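Local atomic coordinates of arginyl-tRNA synthetase, putative (Plasmodium falciparum, PDB entry 5JLD), a protein that probably catalyses the ATP-dependent attachment of L-arginine to tRNA(Arg), releasing AMP and diphosphate, as a class I aminoacyl-tRNA synthetase. Residues P141-E146 / K257-L262; T183-I188 / F246-L251. One frame throughout, in Å; residues are numbered along the deposited sequence.

Overall arrangement
Both contacts are built on helix 242-265 of the class I catalytic domain, and contact 2 (183-188 with 246-251) is nested within the loop of chain that contact 1 (141-146 with 257-262) closes. Their centres lie about 14 Å apart and they adjoin directly: Ile143 CG2 packs 3.7 Å from Phe185 CZ, and Ala144 CB lies 3.9 Å from Ile188 CD1. Different portions of the long helix pack against the turn 142-145 and against the start of helix 185-194, while turn and helix also meet each other. The turn leads into the HVGH form of the class I HIGH signature, which in this family belongs to the ATP site.

Contact 1 of 2, residues P141-E146 / K257-L262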
ATOM      1  N   PRO A 141       4.463 -16.798  -3.960  1.00 49.52           N
ATOM      2  CA  PRO A 141       3.980 -18.180  -3.956  1.00 51.82           C
ATOM      3  C   PRO A 141       5.140 -19.178  -3.995  1.00 55.14           C
ATOM      4  O   PRO A 141       6.297 -18.785  -4.229  1.00 49.58           O
ATOM      5  CB  PRO A 141       3.154 -18.265  -5.237  1.00 56.11           C
ATOM      6  CG  PRO A 141       3.831 -17.310  -6.157  1.00 55.85           C
ATOM      7  CD  PRO A 141       4.291 -16.157  -5.276  1.00 49.59           C
ATOM      8  N   ASN A 142       4.818 -20.450  -3.765  1.00 55.06           N
ATOM      9  CA  ASN A 142       5.777 -21.549  -3.877  1.00 54.48           C
ATOM     10  C   ASN A 142       5.419 -22.459  -5.037  1.00 59.07           C
ATOM     11  O   ASN A 142       4.267 -22.883  -5.148  1.00 59.52           O
ATOM     12  CB  ASN A 142       5.824 -22.373  -2.589  1.00 60.49           C
ATOM     13  CG  ASN A 142       6.311 -21.570  -1.402  1.00 75.06           C
ATOM     14  OD1 ASN A 142       7.298 -20.842  -1.497  1.00 87.65           O
ATOM     15  ND2 ASN A 142       5.619 -21.699  -0.273  1.00 74.81           N
ATOM     16  N   ILE A 143       6.407 -22.756  -5.886  1.00 55.02           N
ATOM     17  CA  ILE A 143       6.248 -23.704  -6.983  1.00 55.41           C
ATOM     18  C   ILE A 143       5.711 -25.034  -6.462  1.00 65.67           C
ATOM     19  O   ILE A 143       6.092 -25.484  -5.379  1.00 70.11           O
ATOM     20  CB  ILE A 143       7.595 -23.950  -7.734  1.00 57.63           C
ATOM     21  CG1 ILE A 143       8.209 -22.627  -8.206  1.00 55.29           C
ATOM     22  CG2 ILE A 143       7.426 -24.964  -8.883  1.00 49.65           C
ATOM     23  CD1 ILE A 143       7.387 -21.845  -9.265  1.00 47.24           C
ATOM     24  N   ALA A 144       4.808 -25.638  -7.231  1.00 70.50           N
ATOM     25  CA  ALA A 144       4.238 -26.950  -6.927  1.00 77.80           C
ATOM     26  C   ALA A 144       3.426 -26.940  -5.637  1.00 80.56           C
ATOM     27  O   ALA A 144       3.211 -27.978  -5.024  1.00 84.40           O
ATOM     28  CB  ALA A 144       5.341 -28.014  -6.857  1.00 81.81           C
ATOM     29  N   LYS A 145       2.972 -25.757  -5.240  1.00 78.90           N
ATOM     30  CA  LYS A 145       2.056 -25.623  -4.118  1.00 76.23           C
ATOM     31  C   LYS A 145       0.936 -24.664  -4.447  1.00 74.91           C
ATOM     32  O   LYS A 145       1.101 -23.754  -5.257  1.00 76.09           O
ATOM     33  CB  LYS A 145       2.766 -25.136  -2.863  1.00 79.30           C
ATOM     34  CG  LYS A 145       3.708 -26.131  -2.264  1.00 88.24           C
ATOM     35  CD  LYS A 145       4.147 -25.648  -0.906  1.00 92.18           C
ATOM     36  CE  LYS A 145       4.902 -26.741  -0.181  1.00 98.35           C
ATOM     37  NZ  LYS A 145       5.351 -26.305   1.167  1.00100.69           N
ATOM     38  N   GLU A 146      -0.208 -24.849  -3.804  1.00 72.08           N
ATOM     39  CA  GLU A 146      -1.328 -23.981  -4.111  1.00 72.83           C
ATOM     40  C   GLU A 146      -1.057 -22.611  -3.504  1.00 61.96           C
ATOM     41  O   GLU A 146      -0.522 -22.491  -2.393  1.00 64.20           O
ATOM     42  CB  GLU A 146      -2.654 -24.554  -3.617  1.00 76.48           C
ATOM     43  CG  GLU A 146      -3.353 -25.421  -4.648  1.00 83.12           C
ATOM     44  CD  GLU A 146      -3.400 -24.827  -6.026  1.00 84.34           C
ATOM     45  OE1 GLU A 146      -3.495 -23.571  -6.166  1.00 78.57           O
ATOM     46  OE2 GLU A 146      -3.254 -25.607  -7.016  1.00 88.67           O
ATOM     47  N   LYS A 257       2.764 -20.569 -14.916  1.00 56.96           N
ATOM     48  CA  LYS A 257       1.591 -20.293 -15.755  1.00 56.26           C
ATOM     49  C   LYS A 257       0.332 -20.254 -14.885  1.00 59.10           C
ATOM     50  O   LYS A 257      -0.545 -19.353 -15.037  1.00 66.20           O
ATOM     51  CB  LYS A 257       1.435 -21.324 -16.870  1.00 57.10           C
ATOM     52  N   GLU A 258       0.256 -21.207 -13.951  1.00 62.22           N
ATOM     53  CA  GLU A 258      -0.917 -21.239 -13.062  1.00 55.58           C
ATOM     54  C   GLU A 258      -1.046 -19.940 -12.236  1.00 57.28           C
ATOM     55  O   GLU A 258      -2.120 -19.336 -12.154  1.00 60.99           O
ATOM     56  CB  GLU A 258      -0.853 -22.453 -12.135  1.00 63.72           C
ATOM     57  CG  GLU A 258      -2.211 -23.064 -11.838  1.00 75.21           C
ATOM     58  CD  GLU A 258      -2.828 -23.720 -13.066  1.00 89.36           C
ATOM     59  OE1 GLU A 258      -2.106 -24.450 -13.783  1.00 94.59           O
ATOM     60  OE2 GLU A 258      -4.031 -23.503 -13.322  1.00 91.22           O
ATOM     61  N   PHE A 259       0.059 -19.507 -11.643  1.00 51.91           N
ATOM     62  CA  PHE A 259       0.095 -18.278 -10.869  1.00 53.15           C
ATOM     63  C   PHE A 259      -0.294 -17.077 -11.745  1.00 55.62           C
ATOM     64  O   PHE A 259      -1.021 -16.161 -11.298  1.00 51.08           O
ATOM     65  CB  PHE A 259       1.489 -18.063 -10.252  1.00 49.19           C
ATOM     66  CG  PHE A 259       1.939 -19.174  -9.315  1.00 51.00           C
ATOM     67  CD1 PHE A 259       1.022 -20.052  -8.746  1.00 56.58           C
ATOM     68  CD2 PHE A 259       3.289 -19.337  -9.013  1.00 51.98           C
ATOM     69  CE1 PHE A 259       1.437 -21.073  -7.891  1.00 57.12           C
ATOM     70  CE2 PHE A 259       3.721 -20.352  -8.152  1.00 51.41           C
ATOM     71  CZ  PHE A 259       2.791 -21.222  -7.589  1.00 53.47           C
ATOM     72  N   ASP A 260       0.169 -17.095 -12.994  1.00 51.36           N
ATOM     73  CA  ASP A 260      -0.033 -15.962 -13.895  1.00 52.88           C
ATOM     74  C   ASP A 260      -1.500 -15.794 -14.266  1.00 56.13           C
ATOM     75  O   ASP A 260      -1.964 -14.662 -14.423  1.00 50.74           O
ATOM     76  CB  ASP A 260       0.810 -16.099 -15.167  1.00 54.45           C
ATOM     77  CG  ASP A 260       2.295 -15.829 -14.922  1.00 61.21           C
ATOM     78  OD1 ASP A 260       2.688 -15.644 -13.748  1.00 55.26           O
ATOM     79  OD2 ASP A 260       3.075 -15.827 -15.901  1.00 65.01           O
ATOM     80  N   LYS A 261      -2.227 -16.902 -14.414  1.00 56.15           N
ATOM     81  CA  LYS A 261      -3.676 -16.752 -14.604  1.00 58.87           C
ATOM     82  C   LYS A 261      -4.311 -15.858 -13.506  1.00 65.26           C
ATOM     83  O   LYS A 261      -5.045 -14.883 -13.793  1.00 63.56           O
ATOM     84  CB  LYS A 261      -4.357 -18.121 -14.631  1.00 54.91           C
ATOM     85  CG  LYS A 261      -3.984 -18.982 -15.833  1.00 61.68           C
ATOM     86  CD  LYS A 261      -4.261 -20.457 -15.563  1.00 69.32           C
ATOM     87  CE  LYS A 261      -4.444 -21.269 -16.850  1.00 82.51           C
ATOM     88  NZ  LYS A 261      -3.708 -20.702 -18.020  1.00 83.22           N
ATOM     89  N   LEU A 262      -4.001 -16.178 -12.253  1.00 59.30           N
ATOM     90  CA  LEU A 262      -4.488 -15.399 -11.130  1.00 46.99           C
ATOM     91  C   LEU A 262      -4.017 -13.937 -11.215  1.00 56.61           C
ATOM     92  O   LEU A 262      -4.826 -12.993 -11.108  1.00 54.82           O
ATOM     93  CB  LEU A 262      -4.031 -16.004  -9.807  1.00 46.62           C
ATOM     94  CG  LEU A 262      -4.425 -15.183  -8.574  1.00 56.28           C
ATOM     95  CD1 LEU A 262      -5.950 -15.171  -8.397  1.00 50.90           C
ATOM     96  CD2 LEU A 262      -3.733 -15.684  -7.324  1.00 57.26           C
TER
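Pro141 lies over one face of the Phe259 ring in a CH-pi contact, with CB 3.8 Å from the ring centroid and 19° off the normal. Beside CB, Pro141 CG lies 3.5 Å from Phe259 CD2, on the part of the ring nearer the helix. A looser apolar touch comes from Ile143, whose CD1 is 4.1 Å from Phe259 CE2 and comes in oblique to the ring, neither over its face nor at its edge.

The rim of the ring meets backbone oxygens instead. Asn142 O is 3.3 Å from Phe259 CZ, and Lys145 O lies in the ring plane 3.8 Å from CE1, so the positive C-H edge probably gains from both carbonyls. In Phe259, CG is anti to the carbonyl carbon (chi1 -60°), which projects the ring off the helix toward the loop.

Asn142 O also accepts the Lys145 N bond that closes a type II beta turn, with Ala144 in its left-handed position. The Ala144 N-H is hydrogen-bonded to Ser255 OG, tying the turn to helix 242-265 a second time. This loop joins strand 133-137 to helix 149-167 of the Rossmann fold, just ahead of the HIGH-type signature that follows Met147.

Contact 2 of 2, residues T183-I188 / F246-L251; sequences TQFGMI and FVWNKL
Phe185 presents one face of its ring to the edge of the Trp248 indole in a T-shaped (edge-to-face) stack. The planes stand at 65°, and the centroid of the phenyl ring is 4.8 Å from that of the five-membered ring. The tryptophan leads with its CD1 corner, which lies over the phenyl face 3.3 Å from Phe185 CE1. NE1 follows farther out toward the rim, 3.9 Å from the same CE1. With CG of Trp248 anti to the backbone N (chi1 167°) the indole reaches across the gap, and chi2 near 76° turns its CD1-NE1 side toward Phe185. The N-H itself is spent on the carbonyl oxygen of Asp180, a hydrogen bond that limits rotation of the indole and helps keep its CD1 edge on Phe185. Trp181 makes another edge-to-face pair with Trp248.

One turn further along each helix the contact becomes aliphatic. A single methyl of Leu251, CD2, touches both Ile188 and Phe185 of the facing helix: it is 3.7 Å from CG2 of Ile188 and 4.0 Å from CD1 of Phe185. The leucine slides past both side chains in the opposite direction. Ile188 offers its short branch, CG2, which is anti to the backbone N; the longer branch carries CD1 to Ala144 of the loop instead. No hydrogen bond links the two segments; apolar and aromatic surface joins them.

Leu237 of helix 232-238 touches both Phe185 and Trp248, adding a third helix beside the aromatic pair. Val247 and Leu251 extend the packing to Ile192, further along helix 185-194, which follows strand 171-176 of the parallel Rossmann sheet and here lies against the long helix 242-265.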
ATOM      1  N   THR A 183      12.536 -27.843  -0.847  1.00 88.56           N
ATOM      2  CA  THR A 183      12.770 -29.232  -0.471  1.00 93.27           C
ATOM      3  C   THR A 183      12.352 -30.184  -1.576  1.00 91.24           C
ATOM      4  O   THR A 183      13.162 -30.944  -2.111  1.00 87.78           O
ATOM      5  CB  THR A 183      11.989 -29.601   0.811  1.00 93.77           C
ATOM      6  OG1 THR A 183      12.511 -28.871   1.927  1.00 92.84           O
ATOM      7  CG2 THR A 183      12.100 -31.091   1.093  1.00 96.38           C
ATOM      8  N   GLN A 184      11.078 -30.077  -1.930  1.00 91.10           N
ATOM      9  CA  GLN A 184      10.361 -31.050  -2.740  1.00 98.71           C
ATOM     10  C   GLN A 184      10.993 -31.493  -4.060  1.00 93.79           C
ATOM     11  O   GLN A 184      10.791 -32.634  -4.479  1.00 92.76           O
ATOM     12  CB  GLN A 184       8.968 -30.502  -3.044  1.00106.95           C
ATOM     13  CG  GLN A 184       7.940 -31.591  -3.238  1.00115.62           C
ATOM     14  CD  GLN A 184       6.552 -31.174  -2.815  1.00117.84           C
ATOM     15  OE1 GLN A 184       6.361 -30.127  -2.194  1.00117.31           O
ATOM     16  NE2 GLN A 184       5.574 -32.006  -3.125  1.00118.88           N
ATOM     17  N   PHE A 185      11.742 -30.611  -4.717  1.00 83.63           N
ATOM     18  CA  PHE A 185      12.130 -30.852  -6.108  1.00 76.28           C
ATOM     19  C   PHE A 185      12.841 -32.193  -6.327  1.00 75.03           C
ATOM     20  O   PHE A 185      12.823 -32.740  -7.430  1.00 71.64           O
ATOM     21  CB  PHE A 185      12.987 -29.690  -6.620  1.00 72.21           C
ATOM     22  CG  PHE A 185      12.190 -28.456  -6.927  1.00 69.74           C
ATOM     23  CD1 PHE A 185      11.581 -28.301  -8.164  1.00 69.98           C
ATOM     24  CD2 PHE A 185      12.028 -27.459  -5.974  1.00 70.64           C
ATOM     25  CE1 PHE A 185      10.824 -27.176  -8.446  1.00 68.65           C
ATOM     26  CE2 PHE A 185      11.276 -26.327  -6.249  1.00 62.41           C
ATOM     27  CZ  PHE A 185      10.679 -26.182  -7.490  1.00 63.16           C
ATOM     28  N   GLY A 186      13.431 -32.743  -5.272  1.00 76.70           N
ATOM     29  CA  GLY A 186      13.958 -34.097  -5.330  1.00 77.92           C
ATOM     30  C   GLY A 186      12.857 -35.115  -5.587  1.00 81.41           C
ATOM     31  O   GLY A 186      12.801 -35.716  -6.670  1.00 83.03           O
ATOM     32  N   MET A 187      11.982 -35.289  -4.593  1.00 87.30           N
ATOM     33  CA  MET A 187      10.844 -36.212  -4.666  1.00 93.59           C
ATOM     34  C   MET A 187      10.184 -36.197  -6.037  1.00 95.97           C
ATOM     35  O   MET A 187      10.144 -37.214  -6.734  1.00101.48           O
ATOM     36  CB  MET A 187       9.776 -35.862  -3.619  1.00 88.75           C
ATOM     37  CG  MET A 187      10.280 -35.364  -2.275  1.00 80.75           C
ATOM     38  SD  MET A 187       8.899 -34.790  -1.259  1.00131.26           S
ATOM     39  CE  MET A 187       9.758 -34.191   0.193  1.00 95.24           C
ATOM     40  N   ILE A 188       9.686 -35.021  -6.413  1.00 90.04           N
ATOM     41  CA  ILE A 188       8.967 -34.850  -7.662  1.00 87.22           C
ATOM     42  C   ILE A 188       9.848 -35.320  -8.805  1.00 88.43           C
ATOM     43  O   ILE A 188       9.442 -36.192  -9.579  1.00 99.42           O
ATOM     44  CB  ILE A 188       8.522 -33.374  -7.884  1.00 73.88           C
ATOM     45  CG1 ILE A 188       7.843 -32.826  -6.634  1.00 68.28           C
ATOM     46  CG2 ILE A 188       7.563 -33.268  -9.057  1.00 70.18           C
ATOM     47  CD1 ILE A 188       7.440 -31.351  -6.752  1.00 73.14           C
ATOM     48  N   PHE A 246      16.424 -29.610 -16.410  1.00 76.28           N
ATOM     49  CA  PHE A 246      15.360 -29.667 -17.411  1.00 75.32           C
ATOM     50  C   PHE A 246      13.986 -29.797 -16.738  1.00 70.01           C
ATOM     51  O   PHE A 246      13.055 -29.001 -16.991  1.00 74.40           O
ATOM     52  CB  PHE A 246      15.610 -30.845 -18.370  1.00 79.51           C
ATOM     53  CG  PHE A 246      14.610 -30.952 -19.485  1.00 74.48           C
ATOM     54  CD1 PHE A 246      14.722 -30.152 -20.613  1.00 72.15           C
ATOM     55  CD2 PHE A 246      13.564 -31.856 -19.408  1.00 76.28           C
ATOM     56  CE1 PHE A 246      13.805 -30.248 -21.642  1.00 79.79           C
ATOM     57  CE2 PHE A 246      12.638 -31.959 -20.436  1.00 80.91           C
ATOM     58  CZ  PHE A 246      12.759 -31.154 -21.556  1.00 82.67           C
ATOM     59  N   VAL A 247      13.890 -30.785 -15.849  1.00 62.50           N
ATOM     60  CA  VAL A 247      12.642 -31.118 -15.166  1.00 67.87           C
ATOM     61  C   VAL A 247      12.191 -29.997 -14.224  1.00 68.01           C
ATOM     62  O   VAL A 247      11.044 -29.553 -14.282  1.00 72.67           O
ATOM     63  CB  VAL A 247      12.786 -32.450 -14.381  1.00 67.46           C
ATOM     64  CG1 VAL A 247      11.567 -32.698 -13.500  1.00 67.59           C
ATOM     65  CG2 VAL A 247      13.010 -33.613 -15.352  1.00 61.06           C
ATOM     66  N   TRP A 248      13.104 -29.551 -13.366  1.00 62.79           N
ATOM     67  CA  TRP A 248      12.901 -28.387 -12.513  1.00 58.33           C
ATOM     68  C   TRP A 248      12.345 -27.213 -13.303  1.00 57.87           C
ATOM     69  O   TRP A 248      11.343 -26.596 -12.921  1.00 57.87           O
ATOM     70  CB  TRP A 248      14.224 -27.992 -11.844  1.00 57.22           C
ATOM     71  CG  TRP A 248      14.198 -26.655 -11.208  1.00 56.56           C
ATOM     72  CD1 TRP A 248      13.601 -26.323 -10.020  1.00 50.10           C
ATOM     73  CD2 TRP A 248      14.792 -25.446 -11.716  1.00 61.33           C
ATOM     74  NE1 TRP A 248      13.795 -24.978  -9.757  1.00 55.61           N
ATOM     75  CE2 TRP A 248      14.513 -24.420 -10.783  1.00 59.01           C
ATOM     76  CE3 TRP A 248      15.530 -25.132 -12.866  1.00 62.99           C
ATOM     77  CZ2 TRP A 248      14.951 -23.101 -10.966  1.00 60.55           C
ATOM     78  CZ3 TRP A 248      15.962 -23.815 -13.047  1.00 56.02           C
ATOM     79  CH2 TRP A 248      15.669 -22.821 -12.099  1.00 59.04           C
ATOM     80  N   ASN A 249      12.991 -26.913 -14.420  1.00 58.96           N
ATOM     81  CA  ASN A 249      12.578 -25.789 -15.240  1.00 61.57           C
ATOM     82  C   ASN A 249      11.159 -25.983 -15.783  1.00 59.85           C
ATOM     83  O   ASN A 249      10.367 -25.027 -15.828  1.00 56.68           O
ATOM     84  CB  ASN A 249      13.577 -25.575 -16.374  1.00 71.41           C
ATOM     85  CG  ASN A 249      13.615 -24.147 -16.845  1.00 85.81           C
ATOM     86  OD1 ASN A 249      12.979 -23.793 -17.837  1.00 97.73           O
ATOM     87  ND2 ASN A 249      14.342 -23.304 -16.119  1.00 84.96           N
ATOM     88  N   LYS A 250      10.829 -27.222 -16.155  1.00 60.07           N
ATOM     89  CA  LYS A 250       9.460 -27.553 -16.572  1.00 64.87           C
ATOM     90  C   LYS A 250       8.417 -27.334 -15.463  1.00 64.25           C
ATOM     91  O   LYS A 250       7.316 -26.807 -15.708  1.00 70.95           O
ATOM     92  CB  LYS A 250       9.385 -29.012 -17.056  1.00 77.81           C
ATOM     93  CG  LYS A 250      10.058 -29.280 -18.391  1.00 82.32           C
ATOM     94  CD  LYS A 250       9.568 -28.315 -19.462  1.00 88.10           C
ATOM     95  CE  LYS A 250      10.573 -28.205 -20.603  1.00 92.92           C
ATOM     96  NZ  LYS A 250      11.901 -27.715 -20.116  1.00 94.65           N
ATOM     97  N   LEU A 251       8.767 -27.748 -14.247  1.00 54.73           N
ATOM     98  CA  LEU A 251       7.886 -27.583 -13.082  1.00 64.60           C
ATOM     99  C   LEU A 251       7.622 -26.103 -12.776  1.00 62.91           C
ATOM    100  O   LEU A 251       6.469 -25.666 -12.617  1.00 69.18           O
ATOM    101  CB  LEU A 251       8.501 -28.267 -11.854  1.00 66.29           C
ATOM    102  CG  LEU A 251       8.248 -29.769 -11.629  1.00 74.42           C
ATOM    103  CD1 LEU A 251       8.324 -30.553 -12.923  1.00 72.55           C
ATOM    104  CD2 LEU A 251       9.259 -30.335 -10.634  1.00 69.58           C
TER